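Local coordinates for endo-1,3-beta-glucanase (Streptomyces sioyaensis, PDB 3DGT), which hydrolyses internal 1,3-beta-glucosidic bonds of 1,3-beta-glucans, this chain being the glycosyl hydrolase family 16 catalytic domain of a longer protein, at residues Y134-W137 / P138-E142; P182-T185 / C186-F190. All blocks are in the same frame, centred on the assembly; numbering follows the deposited sequence.

Contact 1. Residues Y134-W137 / P138-E142; sequences YQNW and PGVGE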
loop_
_atom_site.group_PDB
_atom_site.type_symbol
_atom_site.label_atom_id
_atom_site.label_comp_id
_atom_site.label_asym_id
_atom_site.label_seq_id
_atom_site.Cartn_x
_atom_site.Cartn_y
_atom_site.Cartn_z
ATOM N N TYR A 134 13.808 10.894 0.560
ATOM C CA TYR A 134 13.365 10.437 -0.760
ATOM C C TYR A 134 14.442 9.735 -1.588
ATOM O O TYR A 134 14.197 9.389 -2.743
ATOM C CB TYR A 134 12.747 11.592 -1.579
ATOM C CG TYR A 134 11.779 12.444 -0.798
ATOM C CD1 TYR A 134 10.695 11.872 -0.132
ATOM C CD2 TYR A 134 11.941 13.826 -0.720
ATOM C CE1 TYR A 134 9.810 12.650 0.589
ATOM C CE2 TYR A 134 11.052 14.611 -0.005
ATOM C CZ TYR A 134 9.985 14.017 0.645
ATOM O OH TYR A 134 9.104 14.784 1.374
ATOM N N GLN A 135 15.614 9.523 -1.001
ATOM C CA GLN A 135 16.779 9.066 -1.768
ATOM C C GLN A 135 17.414 7.801 -1.209
ATOM O O GLN A 135 18.537 7.441 -1.589
ATOM C CB GLN A 135 17.835 10.176 -1.829
ATOM C CG GLN A 135 17.330 11.495 -2.424
ATOM C CD GLN A 135 17.052 11.427 -3.919
ATOM O OE1 GLN A 135 17.400 10.457 -4.601
ATOM N NE2 GLN A 135 16.413 12.471 -4.443
ATOM N N ASN A 136 16.695 7.129 -0.311
ATOM C CA ASN A 136 17.244 5.975 0.409
ATOM C C ASN A 136 16.467 4.673 0.193
ATOM O O ASN A 136 16.470 3.791 1.051
ATOM C CB ASN A 136 17.419 6.293 1.907
ATOM C CG ASN A 136 16.178 6.932 2.532
ATOM O OD1 ASN A 136 15.125 7.010 1.914
ATOM N ND2 ASN A 136 16.312 7.396 3.773
ATOM N N TRP A 137 15.831 4.548 -0.972
ATOM C CA TRP A 137 15.185 3.303 -1.397
ATOM C C TRP A 137 16.193 2.412 -2.131
ATOM O O TRP A 137 16.954 2.913 -2.954
ATOM C CB TRP A 137 14.011 3.618 -2.335
ATOM C CG TRP A 137 13.113 2.437 -2.609
ATOM C CD1 TRP A 137 11.959 2.114 -1.942
ATOM C CD2 TRP A 137 13.299 1.414 -3.605
ATOM N NE1 TRP A 137 11.419 0.962 -2.460
ATOM C CE2 TRP A 137 12.219 0.510 -3.477
ATOM C CE3 TRP A 137 14.269 1.176 -4.590
ATOM C CZ2 TRP A 137 12.080 -0.612 -4.306
ATOM C CZ3 TRP A 137 14.131 0.063 -5.406
ATOM C CH2 TRP A 137 13.047 -0.820 -5.252
ATOM N N PRO A 138 16.168 1.081 -1.890
ATOM C CA PRO A 138 15.283 0.308 -1.017
ATOM C C PRO A 138 15.829 0.072 0.381
ATOM O O PRO A 138 15.178 -0.596 1.176
ATOM C CB PRO A 138 15.199 -1.028 -1.756
ATOM C CG PRO A 138 16.603 -1.203 -2.286
ATOM C CD PRO A 138 17.085 0.186 -2.633
ATOM N N GLY A 139 17.005 0.616 0.689
ATOM C CA GLY A 139 17.678 0.292 1.948
ATOM C C GLY A 139 16.845 0.624 3.174
ATOM O O GLY A 139 16.942 -0.039 4.202
ATOM N N VAL A 140 16.019 1.662 3.060
ATOM C CA VAL A 140 15.201 2.148 4.178
ATOM C C VAL A 140 14.045 1.201 4.530
ATOM O O VAL A 140 13.461 1.298 5.621
ATOM C CB VAL A 140 14.667 3.573 3.858
ATOM C CG1 VAL A 140 13.578 3.527 2.782
ATOM C CG2 VAL A 140 14.162 4.271 5.109
ATOM N N GLY A 141 13.715 0.301 3.604
ATOM C CA GLY A 141 12.656 -0.693 3.811
ATOM C C GLY A 141 11.300 -0.269 3.282
ATOM O O GLY A 141 10.834 0.852 3.543
ATOM N N GLU A 142 10.671 -1.181 2.545
ATOM C CA GLU A 142 9.311 -1.001 2.043
ATOM C C GLU A 142 8.546 -2.293 2.243
ATOM O O GLU A 142 9.024 -3.365 1.877
ATOM C CB GLU A 142 9.308 -0.637 0.561
ATOM C CG GLU A 142 7.892 -0.465 -0.011
ATOM C CD GLU A 142 7.878 0.149 -1.388
ATOM O OE1 GLU A 142 8.797 0.926 -1.715
ATOM O OE2 GLU A 142 6.920 -0.116 -2.144
#

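Contact 2. Residues P182-T185 / C186-F190; sequences PNTT and CQSGF. Unlike the reference sequence in segment 186-190: Gln187 (reference His), Phe190 (reference Leu).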
loop_
_atom_site.group_PDB
_atom_site.type_symbol
_atom_site.label_atom_id
_atom_site.label_comp_id
_atom_site.label_asym_id
_atom_site.label_seq_id
_atom_site.Cartn_x
_atom_site.Cartn_y
_atom_site.Cartn_z
ATOM N N PRO A 182 -9.132 -15.078 -1.573
ATOM C CA PRO A 182 -10.041 -16.149 -1.178
ATOM C C PRO A 182 -11.521 -15.822 -1.409
ATOM O O PRO A 182 -11.953 -14.676 -1.218
ATOM C CB PRO A 182 -9.758 -16.307 0.321
ATOM C CG PRO A 182 -8.372 -15.791 0.501
ATOM C CD PRO A 182 -8.280 -14.642 -0.451
ATOM N N ASN A 183 -12.254 -16.849 -1.848
ATOM C CA ASN A 183 -13.726 -16.864 -1.955
ATOM C C ASN A 183 -14.325 -16.070 -3.095
ATOM O O ASN A 183 -15.146 -16.587 -3.862
ATOM C CB ASN A 183 -14.397 -16.427 -0.654
ATOM C CG ASN A 183 -14.031 -17.304 0.506
ATOM O OD1 ASN A 183 -14.263 -18.516 0.480
ATOM N ND2 ASN A 183 -13.470 -16.698 1.547
ATOM N N THR A 184 -13.955 -14.795 -3.165
ATOM C CA THR A 184 -14.478 -13.881 -4.177
ATOM C C THR A 184 -13.281 -13.140 -4.762
ATOM O O THR A 184 -12.209 -13.097 -4.143
ATOM C CB THR A 184 -15.464 -12.857 -3.574
ATOM O OG1 THR A 184 -14.806 -12.091 -2.552
ATOM C CG2 THR A 184 -16.681 -13.549 -2.966
ATOM N N THR A 185 -13.443 -12.557 -5.943
ATOM C CA THR A 185 -12.324 -11.826 -6.547
ATOM C C THR A 185 -11.978 -10.586 -5.742
ATOM O O THR A 185 -12.832 -10.014 -5.071
ATOM C CB THR A 185 -12.587 -11.374 -7.997
ATOM O OG1 THR A 185 -13.549 -10.309 -8.009
ATOM C CG2 THR A 185 -13.035 -12.550 -8.862
ATOM N N CYS A 186 -10.724 -10.158 -5.841
ATOM C CA CYS A 186 -10.275 -8.945 -5.177
ATOM C C CYS A 186 -11.055 -7.711 -5.626
ATOM O O CYS A 186 -11.213 -6.756 -4.857
ATOM C CB CYS A 186 -8.777 -8.725 -5.420
ATOM S SG CYS A 186 -7.707 -10.144 -5.051
ATOM N N GLN A 187 -11.540 -7.740 -6.866
ATOM C CA GLN A 187 -12.260 -6.617 -7.476
ATOM C C GLN A 187 -13.730 -6.555 -7.076
ATOM O O GLN A 187 -14.358 -5.484 -7.131
ATOM C CB GLN A 187 -12.174 -6.726 -8.999
ATOM C CG GLN A 187 -10.839 -6.300 -9.588
ATOM C CD GLN A 187 -9.714 -7.268 -9.256
ATOM O OE1 GLN A 187 -9.933 -8.475 -9.101
ATOM N NE2 GLN A 187 -8.502 -6.741 -9.144
ATOM N N SER A 188 -14.284 -7.697 -6.682
ATOM C CA SER A 188 -15.725 -7.814 -6.470
ATOM C C SER A 188 -16.255 -7.148 -5.203
ATOM O O SER A 188 -17.443 -6.803 -5.128
ATOM C CB SER A 188 -16.134 -9.285 -6.471
ATOM O OG SER A 188 -15.669 -9.967 -5.321
ATOM N N GLY A 189 -15.385 -6.980 -4.210
ATOM C CA GLY A 189 -15.810 -6.491 -2.900
ATOM C C GLY A 189 -14.641 -6.442 -1.943
ATOM O O GLY A 189 -13.476 -6.500 -2.356
ATOM N N PHE A 190 -14.963 -6.335 -0.656
ATOM C CA PHE A 190 -13.942 -6.165 0.369
ATOM C C PHE A 190 -13.132 -7.421 0.628
ATOM O O PHE A 190 -13.659 -8.530 0.631
ATOM C CB PHE A 190 -14.572 -5.690 1.678
ATOM C CG PHE A 190 -15.112 -4.295 1.616
ATOM C CD1 PHE A 190 -14.259 -3.207 1.465
ATOM C CD2 PHE A 190 -16.475 -4.063 1.732
ATOM C CE1 PHE A 190 -14.761 -1.907 1.414
ATOM C CE2 PHE A 190 -16.987 -2.765 1.694
ATOM C CZ PHE A 190 -16.124 -1.687 1.527
HETATM O O HOH W 1 -15.421 -9.467 -1.468
#

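Contact 1. Residues Y134-W137 / P138-E142
Trp137 and Pro138, joined by a cis peptide bond, pack against each other in an aromatic-cis-proline pair on the loop that leads into strand 142-144 of the family 16 beta-jelly-roll. The indole lies beside its own carbonyl carbon, with CG anti to the backbone N (chi1 -168°), and this turns one face of the ring to the proline that follows. Pro138 CA sits 3.6 Å from the centroid of the five-membered ring of Trp137, a CH-pi contact, and Pro138 CB rides over the middle of the indole. Pro138 CD adds apolar contact with Trp137 CE3 at 3.6 Å. At the ring edge, Trp137 NE1 donates to Glu142 OE1 over 2.7 Å, reaching it from above the carboxylate plane. Glu142 opens the Glu-x-Asp-x-x-Glu sequence of family 16, with Asp144 as its second acidic residue; these carboxylates line the active site in relatives, and the indole N-H probably helps orient this one. An alanine at Trp137 would strip the proline of its aromatic neighbour and is likely to leave Glu142 OE1 without its indole donor. The backbone closes around the cis bond in two steps: Val140 N donates to Asn136 O (3.0 Å), and a type I turn from Pro138 follows, with Gly141 N bonded to Pro138 O. Asn136 ND2, held by Pro129 O, passes 4.0 Å from Val140 CG2.

Contact 2. Residues P182-T185 / C186-F190
Thr185 O takes two hydrogen bonds from Ser188, one from OG at 2.8 Å and one from the backbone N at 3.2 Å, closing a single turn of type I geometry on the loop between strands 175-179 and 191-198 of the jelly-roll. The two donors approach differently: Ser188 N stands well above the carbonyl plane, whereas Ser188 OG is tilted only 18° from it. Ser188 OG reaches back because it lies between its own backbone N and carbonyl carbon (chi1 70°). Thr185 OG1 adds a weak bond from Ser188 N, 3.0 Å long, so that both oxygens of the threonine face the same amide. Farther out, one water bridges Thr184 OG1 and Phe190 O, at 2.9 Å from each, and links Thr184, ahead of the turn, to Phe190, just before strand 191-198. Residues 186-188 keep helical backbone angles without forming a regular helix. The buried Cys186 turns away from the threonines to form a disulfide with Cys181, closing residues 181-186 into a covalent ring within the loop, and packs on Met108 and Tyr193. Gln187 is directed by its NE2 bond to Leu152 O, while Phe190 lies against Val267 and Asp269, the latter a magnesium ligand. Packing across the turn itself is made by small groups: Thr184 CB rests 3.4 Å from Ser188 OG, and Thr185 OG1 lies 3.2 Å from Ser188 CB.

In the fold
Contacts 1 and 2 are both local contacts in loops of the same catalytic domain, but they lie on opposite sides of its centre, about 32 Å apart between centres, and do not touch. Neither is a core contact; each mixes buried with more exposed residues. The 134-142 segment ends in strand 142-144 and relies on an aromatic face, a cis proline and a carboxylate, with its outer neighbours including His160. The 182-190 segment instead runs into strand 191-198 and depends on hydroxyls, a backbone carbonyl and a bridging water, with a disulfide for covalent support. It also lies nearer the magnesium ion, beside strand 266-276.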